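Local coordinates for protein octaprenyl-diphosphate synthase (PDB 3RMG) that probably acts as a magnesium-dependent prenyltransferase of the FPP/GGPP synthase family, lengthening isoprenoid diphosphate chains, at residues A[164-167]-A[168-172]; A[211-214]-A[215-219]; A[268-271]-A[272-275]; A[309-312]-A[313-317]. All blocks are in the same frame, centred on the assembly; numbering follows the deposited sequence.

Interaction 1: residues A[164-167]-A[168-172]; sequences EVYF and DVIRK
On helix 163-172, a short helix of the all-helical isoprenoid synthase fold with one side packed on helix 193-217, Y166 and I170 meet one turn apart. The methyl I170 CD1 sits over one face of the Y166 ring, 3.7 Å from its centroid and 22° off the normal, which qualifies as a CH-pi contact. The methyl is offset toward the phenol end, since its nearest ring atom, Y166 CZ, is 3.4 Å from I170 CD1. With CG anti to the backbone N (chi1 167°), Y166 also lays its CD2 over the centre of the F167 ring, 4.0 Å above that plane. The Y166 hydroxyl makes a probable hydrogen bond to D215 on helix 193-217.

The next pair is F167 with R171. The R171 chain bends at chi3 (-92°) and folds back until NH1 is 3.3 Å from F167 CB, while R171 CG passes 3.5 Å from F167 O. That oxygen lies over a face of the guanidinium and accepts R171 N at 2.8 Å. R171 also touches E204 and Y294. A leucine in its place would probably leave F167 CB without the guanidinium packed on it and E204 without a positive neighbour. The cation packs on carbon and carbonyl, oblique to the F167 ring and not as a cation-pi stack, while the tyrosine ring is held by a methyl on one face and probably by D215 at its hydroxyl.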
loop_
_atom_site.group_PDB
_atom_site.type_symbol
_atom_site.label_atom_id
_atom_site.label_comp_id
_atom_site.label_asym_id
_atom_site.label_seq_id
_atom_site.Cartn_x
_atom_site.Cartn_y
_atom_site.Cartn_z
ATOM N N GLU A 164 8.265 -29.404 -0.958
ATOM C CA GLU A 164 8.157 -28.566 -2.150
ATOM C C GLU A 164 7.205 -27.394 -1.931
ATOM O O GLU A 164 7.526 -26.258 -2.269
ATOM C CB GLU A 164 7.735 -29.380 -3.376
ATOM C CG GLU A 164 8.812 -30.324 -3.895
ATOM C CD GLU A 164 8.941 -31.586 -3.054
ATOM O OE1 GLU A 164 9.900 -32.359 -3.280
ATOM O OE2 GLU A 164 8.084 -31.807 -2.169
ATOM N N VAL A 165 6.038 -27.653 -1.363
ATOM C CA VAL A 165 5.102 -26.558 -1.154
ATOM C C VAL A 165 5.629 -25.597 -0.089
ATOM O O VAL A 165 5.413 -24.382 -0.152
ATOM C CB VAL A 165 3.702 -27.061 -0.770
ATOM C CG1 VAL A 165 2.760 -25.887 -0.559
ATOM C CG2 VAL A 165 3.168 -28.004 -1.852
ATOM N N TYR A 166 6.327 -26.155 0.891
ATOM C CA TYR A 166 6.857 -25.375 1.994
ATOM C C TYR A 166 7.920 -24.394 1.495
ATOM O O TYR A 166 7.919 -23.216 1.861
ATOM C CB TYR A 166 7.462 -26.337 3.007
ATOM C CG TYR A 166 8.338 -25.726 4.071
ATOM C CD1 TYR A 166 7.808 -24.887 5.044
ATOM C CD2 TYR A 166 9.688 -26.038 4.138
ATOM C CE1 TYR A 166 8.613 -24.353 6.041
ATOM C CE2 TYR A 166 10.500 -25.512 5.129
ATOM C CZ TYR A 166 9.956 -24.674 6.076
ATOM O OH TYR A 166 10.768 -24.158 7.064
ATOM N N PHE A 167 8.814 -24.897 0.648
ATOM C CA PHE A 167 9.903 -24.107 0.098
ATOM C C PHE A 167 9.428 -23.079 -0.905
ATOM O O PHE A 167 9.930 -21.954 -0.948
ATOM C CB PHE A 167 10.931 -25.019 -0.541
ATOM C CG PHE A 167 11.808 -25.685 0.451
ATOM C CD1 PHE A 167 11.814 -27.056 0.583
ATOM C CD2 PHE A 167 12.613 -24.931 1.279
ATOM C CE1 PHE A 167 12.631 -27.663 1.506
ATOM C CE2 PHE A 167 13.428 -25.532 2.203
ATOM C CZ PHE A 167 13.439 -26.900 2.315
ATOM N N ASP A 168 8.456 -23.472 -1.712
ATOM C CA ASP A 168 7.845 -22.556 -2.648
ATOM C C ASP A 168 7.297 -21.335 -1.927
ATOM O O ASP A 168 7.462 -20.215 -2.388
ATOM C CB ASP A 168 6.730 -23.246 -3.425
ATOM C CG ASP A 168 6.268 -22.428 -4.602
ATOM O OD1 ASP A 168 7.138 -21.987 -5.387
ATOM O OD2 ASP A 168 5.045 -22.216 -4.742
ATOM N N VAL A 169 6.636 -21.555 -0.797
ATOM C CA VAL A 169 6.056 -20.464 -0.020
ATOM C C VAL A 169 7.129 -19.536 0.553
ATOM O O VAL A 169 7.002 -18.309 0.498
ATOM C CB VAL A 169 5.220 -21.006 1.161
ATOM C CG1 VAL A 169 4.736 -19.851 2.049
ATOM C CG2 VAL A 169 4.051 -21.861 0.655
ATOM N N ILE A 170 8.170 -20.130 1.130
ATOM C CA ILE A 170 9.320 -19.359 1.585
ATOM C C ILE A 170 9.957 -18.537 0.438
ATOM O O ILE A 170 10.234 -17.347 0.593
ATOM C CB ILE A 170 10.375 -20.282 2.204
ATOM C CG1 ILE A 170 9.828 -20.944 3.474
ATOM C CG2 ILE A 170 11.648 -19.506 2.500
ATOM C CD1 ILE A 170 10.763 -22.037 4.046
ATOM N N ARG A 171 10.150 -19.139 -0.713
ATOM C CA ARG A 171 10.743 -18.442 -1.830
ATOM C C ARG A 171 9.893 -17.284 -2.263
ATOM O O ARG A 171 10.391 -16.312 -2.754
ATOM C CB ARG A 171 11.063 -19.379 -2.984
ATOM C CG ARG A 171 12.316 -20.144 -2.760
ATOM C CD ARG A 171 12.793 -20.880 -3.959
ATOM N NE ARG A 171 12.284 -22.230 -4.000
ATOM C CZ ARG A 171 12.881 -23.293 -3.488
ATOM N NH1 ARG A 171 12.256 -24.441 -3.561
ATOM N NH2 ARG A 171 14.168 -23.287 -3.206
ATOM N N LYS A 172 8.592 -17.413 -2.100
ATOM C CA LYS A 172 7.678 -16.358 -2.468
ATOM C C LYS A 172 7.480 -15.295 -1.425
ATOM O O LYS A 172 6.872 -14.305 -1.689
ATOM C CB LYS A 172 6.350 -16.938 -2.875
ATOM C CG LYS A 172 6.360 -17.393 -4.286
ATOM C CD LYS A 172 5.567 -18.636 -4.457
ATOM C CE LYS A 172 5.785 -19.239 -5.807
ATOM N NZ LYS A 172 4.925 -18.580 -6.801
#

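Interaction 2: residues A[211-214]-A[215-219]; sequences QIKD and DIFDY
D215 turns its side chain back along the helix onto Q211, four residues earlier. Its CB lies 3.5 Å from I212 O. Its CG, set beside the backbone N (chi1 -72°), comes 3.3 Å from Q211 O. At the tip, D215 OD1 accepts Q211 NE2 at 3.0 Å with an N-H...O angle of 142°; the donor keeps the acceptor in its own amide plane but meets the carboxylate from above. The other oxygen, D215 OD2, has its strongest partner outside, the hydroxyl of Y166. Q211 is bent at chi2, which brings NE2 to the aspartate, while its OE1 is hydrogen-bonded to T174 OG1, so both ends of the amide are engaged and its rotation should be well defined.

The run D214-D215-I216-F217-D218 has the DDxxD pattern of the second aspartate-rich motif of this family, which in relatives binds diphosphate substrates through magnesium; here no metal is part of the contact. Within it, F217 packs back on the preceding turn. K213 O lies 3.6 Å above the centre of one face of its ring, and D214 OD1 approaches the edge, 3.4 Å from F217 CD1, with carboxylate and ring planes 60° apart. The same K213 O accepts F217 N at 3.3 Å. On the buried side of the helix, I216 CD1 meets I212 CG2 at 4.3 Å, beside A287 and T290 of helix 283-302.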
loop_
_atom_site.group_PDB
_atom_site.type_symbol
_atom_site.label_atom_id
_atom_site.label_comp_id
_atom_site.label_asym_id
_atom_site.label_seq_id
_atom_site.Cartn_x
_atom_site.Cartn_y
_atom_site.Cartn_z
ATOM N N GLN A 211 14.629 -18.270 7.230
ATOM C CA GLN A 211 13.238 -18.674 7.451
ATOM C C GLN A 211 13.115 -20.032 8.138
ATOM O O GLN A 211 12.304 -20.199 9.038
ATOM C CB GLN A 211 12.462 -18.713 6.140
ATOM C CG GLN A 211 10.980 -18.931 6.363
ATOM C CD GLN A 211 10.433 -17.952 7.383
ATOM O OE1 GLN A 211 10.460 -16.737 7.169
ATOM N NE2 GLN A 211 9.948 -18.471 8.504
ATOM N N ILE A 212 13.914 -20.997 7.698
ATOM C CA ILE A 212 13.929 -22.318 8.299
ATOM C C ILE A 212 14.404 -22.238 9.749
ATOM O O ILE A 212 13.837 -22.889 10.631
ATOM C CB ILE A 212 14.827 -23.276 7.512
ATOM C CG1 ILE A 212 14.186 -23.630 6.167
ATOM C CG2 ILE A 212 15.059 -24.539 8.287
ATOM C CD1 ILE A 212 15.138 -24.433 5.238
ATOM N N LYS A 213 15.439 -21.436 9.997
ATOM C CA LYS A 213 15.884 -21.179 11.366
ATOM C C LYS A 213 14.727 -20.732 12.253
ATOM O O LYS A 213 14.536 -21.258 13.343
ATOM C CB LYS A 213 16.982 -20.117 11.395
ATOM C CG LYS A 213 18.389 -20.678 11.379
ATOM C CD LYS A 213 18.864 -21.046 12.783
ATOM C CE LYS A 213 18.304 -22.388 13.231
ATOM N NZ LYS A 213 18.988 -22.903 14.455
ATOM N N ASP A 214 13.971 -19.748 11.787
ATOM C CA ASP A 214 12.828 -19.246 12.526
ATOM C C ASP A 214 11.761 -20.304 12.770
ATOM O O ASP A 214 11.152 -20.327 13.833
ATOM C CB ASP A 214 12.191 -18.067 11.794
ATOM C CG ASP A 214 12.539 -16.742 12.420
ATOM O OD1 ASP A 214 13.278 -16.740 13.430
ATOM O OD2 ASP A 214 12.063 -15.706 11.912
ATOM N N ASP A 215 11.510 -21.151 11.777
ATOM C CA ASP A 215 10.490 -22.188 11.904
ATOM C C ASP A 215 10.860 -23.180 13.011
ATOM O O ASP A 215 9.995 -23.674 13.728
ATOM C CB ASP A 215 10.300 -22.926 10.577
ATOM C CG ASP A 215 9.597 -22.083 9.533
ATOM O OD1 ASP A 215 9.132 -20.969 9.864
ATOM O OD2 ASP A 215 9.504 -22.539 8.375
ATOM N N ILE A 216 12.147 -23.467 13.142
ATOM C CA ILE A 216 12.628 -24.348 14.191
ATOM C C ILE A 216 12.365 -23.761 15.581
ATOM O O ILE A 216 11.882 -24.450 16.475
ATOM C CB ILE A 216 14.118 -24.639 14.016
ATOM C CG1 ILE A 216 14.320 -25.695 12.924
ATOM C CG2 ILE A 216 14.731 -25.094 15.336
ATOM C CD1 ILE A 216 15.738 -25.776 12.395
ATOM N N PHE A 217 12.668 -22.483 15.755
ATOM C CA PHE A 217 12.407 -21.811 17.024
ATOM C C PHE A 217 11.013 -22.099 17.567
ATOM O O PHE A 217 10.833 -22.230 18.774
ATOM C CB PHE A 217 12.592 -20.297 16.893
ATOM C CG PHE A 217 14.017 -19.877 16.686
ATOM C CD1 PHE A 217 14.314 -18.682 16.050
ATOM C CD2 PHE A 217 15.059 -20.684 17.119
ATOM C CE1 PHE A 217 15.624 -18.288 15.856
ATOM C CE2 PHE A 217 16.373 -20.301 16.928
ATOM C CZ PHE A 217 16.656 -19.097 16.296
ATOM N N ASP A 218 10.025 -22.194 16.684
ATOM C CA ASP A 218 8.640 -22.389 17.118
ATOM C C ASP A 218 8.415 -23.697 17.886
ATOM O O ASP A 218 7.459 -23.829 18.648
ATOM C CB ASP A 218 7.699 -22.334 15.926
ATOM C CG ASP A 218 6.276 -22.064 16.333
ATOM O OD1 ASP A 218 5.383 -22.832 15.918
ATOM O OD2 ASP A 218 6.052 -21.083 17.072
ATOM N N TYR A 219 9.298 -24.665 17.680
ATOM C CA TYR A 219 9.213 -25.939 18.384
ATOM C C TYR A 219 9.850 -25.869 19.785
ATOM O O TYR A 219 10.199 -26.901 20.361
ATOM C CB TYR A 219 9.882 -27.038 17.551
ATOM C CG TYR A 219 9.224 -27.287 16.208
ATOM C CD1 TYR A 219 8.554 -28.475 15.956
ATOM C CD2 TYR A 219 9.272 -26.337 15.193
ATOM C CE1 TYR A 219 7.953 -28.716 14.735
ATOM C CE2 TYR A 219 8.665 -26.566 13.968
ATOM C CZ TYR A 219 8.005 -27.760 13.744
ATOM O OH TYR A 219 7.398 -28.019 12.530
#

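Interaction 3: residues A[268-271]-A[272-275]; sequences PDEI and VRLI
The R273 guanidinium has the main-chain oxygen of D269 at its edge, near the plane, and the E270 side chain oblique to it. The edge contact is R273 NE to D269 O at 3.6 Å. The oblique one is tighter: R273 NH2 stands 3.1 Å from E270 CG, a methylene rather than the carboxylate. The E270 carboxylate plane is turned 40° from the guanidinium, and its OE2 stays 4.9 Å from R273 NH2, so any attraction between the opposite charges is probably weak. The firm ionic partner of E270 is K260 on helix 252-263, held through OE1. A bend at chi3 (-79°) folds R273 back over the preceding turn, and it also touches W253 of that helix. Both E270 and R273 touch a crystal neighbour, so their conformations may partly reflect the lattice.

The contact forms the first two turns of helix 268-280 of the polyprenyl synthetase fold, where T267 OG1, just before the helix, is hydrogen-bonded to E270 N. The opening turn is irregular by its bonds. R273 N makes two weak ones, to D269 O and to E270 O, the latter bent to 125° at the hydrogen. From there the ladder is regular, and L274 N reaches E270 O at 2.9 Å. I275 N then meets I271 O at 2.8 Å.

On the buried face, I275 CG1 passes 3.2 Å from I271 O, and its CD1 lies 3.9 Å from I271 CG2, both isoleucines resting on M233 of helix 231-234. Across the exposed side, V272 CG2 sits 3.6 Å from P268 O.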
loop_
_atom_site.group_PDB
_atom_site.type_symbol
_atom_site.label_atom_id
_atom_site.label_comp_id
_atom_site.label_asym_id
_atom_site.label_seq_id
_atom_site.Cartn_x
_atom_site.Cartn_y
_atom_site.Cartn_z
ATOM N N PRO A 268 -4.728 -26.796 21.419
ATOM C CA PRO A 268 -3.468 -26.313 21.993
ATOM C C PRO A 268 -2.662 -27.445 22.621
ATOM O O PRO A 268 -1.433 -27.395 22.629
ATOM C CB PRO A 268 -3.933 -25.336 23.073
ATOM C CG PRO A 268 -5.249 -24.843 22.587
ATOM C CD PRO A 268 -5.884 -26.004 21.875
ATOM N N ASP A 269 -3.356 -28.453 23.139
ATOM C CA ASP A 269 -2.697 -29.593 23.766
ATOM C C ASP A 269 -2.146 -30.554 22.719
ATOM O O ASP A 269 -1.019 -31.036 22.838
ATOM C CB ASP A 269 -3.667 -30.327 24.695
ATOM C CG ASP A 269 -4.238 -29.426 25.772
ATOM O OD1 ASP A 269 -5.451 -29.136 25.726
ATOM O OD2 ASP A 269 -3.472 -29.006 26.666
ATOM N N GLU A 270 -2.946 -30.827 21.694
ATOM C CA GLU A 270 -2.539 -31.730 20.624
ATOM C C GLU A 270 -1.267 -31.235 19.943
ATOM O O GLU A 270 -0.392 -32.026 19.592
ATOM C CB GLU A 270 -3.661 -31.882 19.595
ATOM C CG GLU A 270 -4.729 -32.889 19.987
ATOM C CD GLU A 270 -5.587 -33.316 18.813
ATOM O OE1 GLU A 270 -6.717 -32.799 18.680
ATOM O OE2 GLU A 270 -5.133 -34.168 18.021
ATOM N N ILE A 271 -1.172 -29.923 19.760
ATOM C CA ILE A 271 -0.010 -29.321 19.124
ATOM C C ILE A 271 1.281 -29.633 19.895
ATOM O O ILE A 271 2.280 -30.058 19.304
ATOM C CB ILE A 271 -0.220 -27.802 18.940
ATOM C CG1 ILE A 271 -1.060 -27.550 17.678
ATOM C CG2 ILE A 271 1.111 -27.080 18.876
ATOM C CD1 ILE A 271 -1.834 -26.238 17.681
ATOM N N VAL A 272 1.253 -29.446 21.212
ATOM C CA VAL A 272 2.407 -29.764 22.045
ATOM C C VAL A 272 2.853 -31.193 21.788
ATOM O O VAL A 272 4.041 -31.508 21.844
ATOM C CB VAL A 272 2.099 -29.594 23.551
ATOM C CG1 VAL A 272 3.253 -30.114 24.388
ATOM C CG2 VAL A 272 1.811 -28.133 23.886
ATOM N N ARG A 273 1.889 -32.057 21.500
ATOM C CA ARG A 273 2.169 -33.473 21.310
ATOM C C ARG A 273 2.777 -33.764 19.950
ATOM O O ARG A 273 3.719 -34.552 19.839
ATOM C CB ARG A 273 0.897 -34.302 21.499
ATOM C CG ARG A 273 0.629 -34.728 22.932
ATOM C CD ARG A 273 -0.713 -35.439 23.037
ATOM N NE ARG A 273 -1.826 -34.493 23.062
ATOM C CZ ARG A 273 -3.083 -34.809 22.770
ATOM N NH1 ARG A 273 -3.393 -36.048 22.414
ATOM N NH2 ARG A 273 -4.028 -33.880 22.826
ATOM N N LEU A 274 2.220 -33.147 18.910
ATOM C CA LEU A 274 2.782 -33.289 17.567
ATOM C C LEU A 274 4.177 -32.657 17.505
ATOM O O LEU A 274 5.121 -33.261 16.998
ATOM C CB LEU A 274 1.854 -32.697 16.504
ATOM C CG LEU A 274 2.175 -33.239 15.108
ATOM C CD1 LEU A 274 2.345 -34.745 15.154
ATOM C CD2 LEU A 274 1.120 -32.844 14.088
ATOM N N ILE A 275 4.306 -31.452 18.046
ATOM C CA ILE A 275 5.617 -30.858 18.251
ATOM C C ILE A 275 6.586 -31.868 18.871
ATOM O O ILE A 275 7.674 -32.109 18.340
ATOM C CB ILE A 275 5.525 -29.612 19.139
ATOM C CG1 ILE A 275 4.857 -28.473 18.367
ATOM C CG2 ILE A 275 6.908 -29.196 19.629
ATOM C CD1 ILE A 275 4.959 -27.126 19.042
#

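Interaction 4: residues A[309-312]-A[313-317]; sequences NICL and ALRTY
A313 starts the second turn by giving its N-H to N309 O at 2.9 Å, and its methyl CB lies 3.3 Å from that same oxygen while packing on L57 of helix 50-62. L314 follows, its N hydrogen-bonded to I310 O and its CD1 4.3 Å from I310 CG2. I310 in turn rests on R60 and L61, so this beginning of helix 309-323 is laid along helix 50-62 in the helical bundle.

R315, bent at chi3 (-49°), swings its guanidinium back over the previous turn. One face lies above L312 CA, and C311 SG comes in at the edge, in plane, 3.7 Å from R315 NH2. That nitrogen forms a salt bridge with D307, just ahead of the helix. A serine here would probably leave D307 without its ionic mate and open a gap over L312 CA.

T316 closes on L312 O with two donors, OG1 at 2.9 Å and N at 3.0 Å, which arrive from opposite faces of the carbonyl plane. Its hydroxyl is turned beside the backbone N (chi1 -49°), within 3.8 Å of L312 CD1, and the T316 side chain meets L8 and I9 of helix 5-10.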
loop_
_atom_site.group_PDB
_atom_site.type_symbol
_atom_site.label_atom_id
_atom_site.label_comp_id
_atom_site.label_asym_id
_atom_site.label_seq_id
_atom_site.Cartn_x
_atom_site.Cartn_y
_atom_site.Cartn_z
ATOM N N ASN A 309 37.485 -8.154 2.987
ATOM C CA ASN A 309 36.865 -7.960 4.279
ATOM C C ASN A 309 35.350 -8.099 4.144
ATOM O O ASN A 309 34.660 -8.513 5.089
ATOM C CB ASN A 309 37.263 -6.596 4.896
ATOM C CG ASN A 309 36.929 -5.407 3.995
ATOM O OD1 ASN A 309 36.749 -5.552 2.788
ATOM N ND2 ASN A 309 36.845 -4.218 4.592
ATOM N N ILE A 310 34.840 -7.768 2.957
ATOM C CA ILE A 310 33.406 -7.862 2.700
ATOM C C ILE A 310 32.972 -9.332 2.567
ATOM O O ILE A 310 32.010 -9.756 3.210
ATOM C CB ILE A 310 32.971 -7.033 1.470
ATOM C CG1 ILE A 310 33.279 -5.556 1.689
ATOM C CG2 ILE A 310 31.473 -7.187 1.233
ATOM C CD1 ILE A 310 32.802 -5.023 3.048
ATOM N N CYS A 311 33.700 -10.109 1.765
ATOM C CA CYS A 311 33.444 -11.550 1.673
ATOM C C CYS A 311 33.472 -12.175 3.065
ATOM O O CYS A 311 32.592 -12.957 3.417
ATOM C CB CYS A 311 34.461 -12.241 0.760
ATOM S SG CYS A 311 33.927 -13.868 0.040
ATOM N N LEU A 312 34.471 -11.815 3.867
ATOM C CA LEU A 312 34.624 -12.401 5.197
ATOM C C LEU A 312 33.445 -11.991 6.077
ATOM O O LEU A 312 32.906 -12.792 6.849
ATOM C CB LEU A 312 35.954 -11.953 5.827
ATOM C CG LEU A 312 36.133 -12.123 7.346
ATOM C CD1 LEU A 312 35.863 -13.538 7.767
ATOM C CD2 LEU A 312 37.525 -11.707 7.802
ATOM N N ALA A 313 33.032 -10.738 5.941
ATOM C CA ALA A 313 31.886 -10.236 6.683
ATOM C C ALA A 313 30.605 -11.017 6.348
ATOM O O ALA A 313 29.842 -11.383 7.241
ATOM C CB ALA A 313 31.707 -8.731 6.440
ATOM N N LEU A 314 30.388 -11.283 5.064
ATOM C CA LEU A 314 29.247 -12.091 4.611
ATOM C C LEU A 314 29.291 -13.542 5.112
ATOM O O LEU A 314 28.271 -14.087 5.540
ATOM C CB LEU A 314 29.175 -12.085 3.084
ATOM C CG LEU A 314 28.490 -10.839 2.537
ATOM C CD1 LEU A 314 28.830 -10.630 1.085
ATOM C CD2 LEU A 314 26.961 -10.933 2.772
ATOM N N ARG A 315 30.459 -14.178 5.058
ATOM C CA ARG A 315 30.545 -15.514 5.604
ATOM C C ARG A 315 30.182 -15.509 7.092
ATOM O O ARG A 315 29.456 -16.379 7.540
ATOM C CB ARG A 315 31.913 -16.152 5.358
ATOM C CG ARG A 315 32.205 -16.364 3.884
ATOM C CD ARG A 315 33.326 -17.355 3.647
ATOM N NE ARG A 315 34.517 -17.077 4.446
ATOM C CZ ARG A 315 35.424 -16.142 4.162
ATOM N NH1 ARG A 315 36.487 -15.997 4.942
ATOM N NH2 ARG A 315 35.275 -15.351 3.106
ATOM N N THR A 316 30.670 -14.523 7.842
ATOM C CA THR A 316 30.355 -14.410 9.267
ATOM C C THR A 316 28.869 -14.098 9.483
ATOM O O THR A 316 28.230 -14.645 10.362
ATOM C CB THR A 316 31.202 -13.314 9.965
ATOM O OG1 THR A 316 32.581 -13.481 9.627
ATOM C CG2 THR A 316 31.053 -13.395 11.476
ATOM N N TYR A 317 28.323 -13.193 8.689
ATOM C CA TYR A 317 26.886 -12.944 8.711
ATOM C C TYR A 317 26.115 -14.267 8.574
ATOM O O TYR A 317 25.205 -14.559 9.341
ATOM C CB TYR A 317 26.552 -12.035 7.542
ATOM C CG TYR A 317 25.107 -11.635 7.378
ATOM C CD1 TYR A 317 24.636 -10.430 7.898
ATOM C CD2 TYR A 317 24.226 -12.427 6.650
ATOM C CE1 TYR A 317 23.316 -10.039 7.720
ATOM C CE2 TYR A 317 22.903 -12.049 6.470
ATOM C CZ TYR A 317 22.457 -10.856 7.001
ATOM O OH TYR A 317 21.151 -10.479 6.814
#

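In the fold
Each interaction joins adjoining turns of a single helix, so none closes a long loop; along the chain they run strictly in series, without nesting or crossing. Interaction 1, on helix 163-172, lies against interaction 2, on helix 193-217: F167 CE2 is 3.7 Å from I212 CD1, and I170 CG1 is 3.7 Å from Q211 CG. Interaction 2 then meets interaction 3 lightly, where I275 CG2 packs 4.1 Å from Y219 O. Interaction 4 stands apart, its nearest atoms about 9 Å from interaction 2 and about 26 Å from interaction 3. Still, the chain end beyond its helix returns to interaction 2, where F217 touches R324.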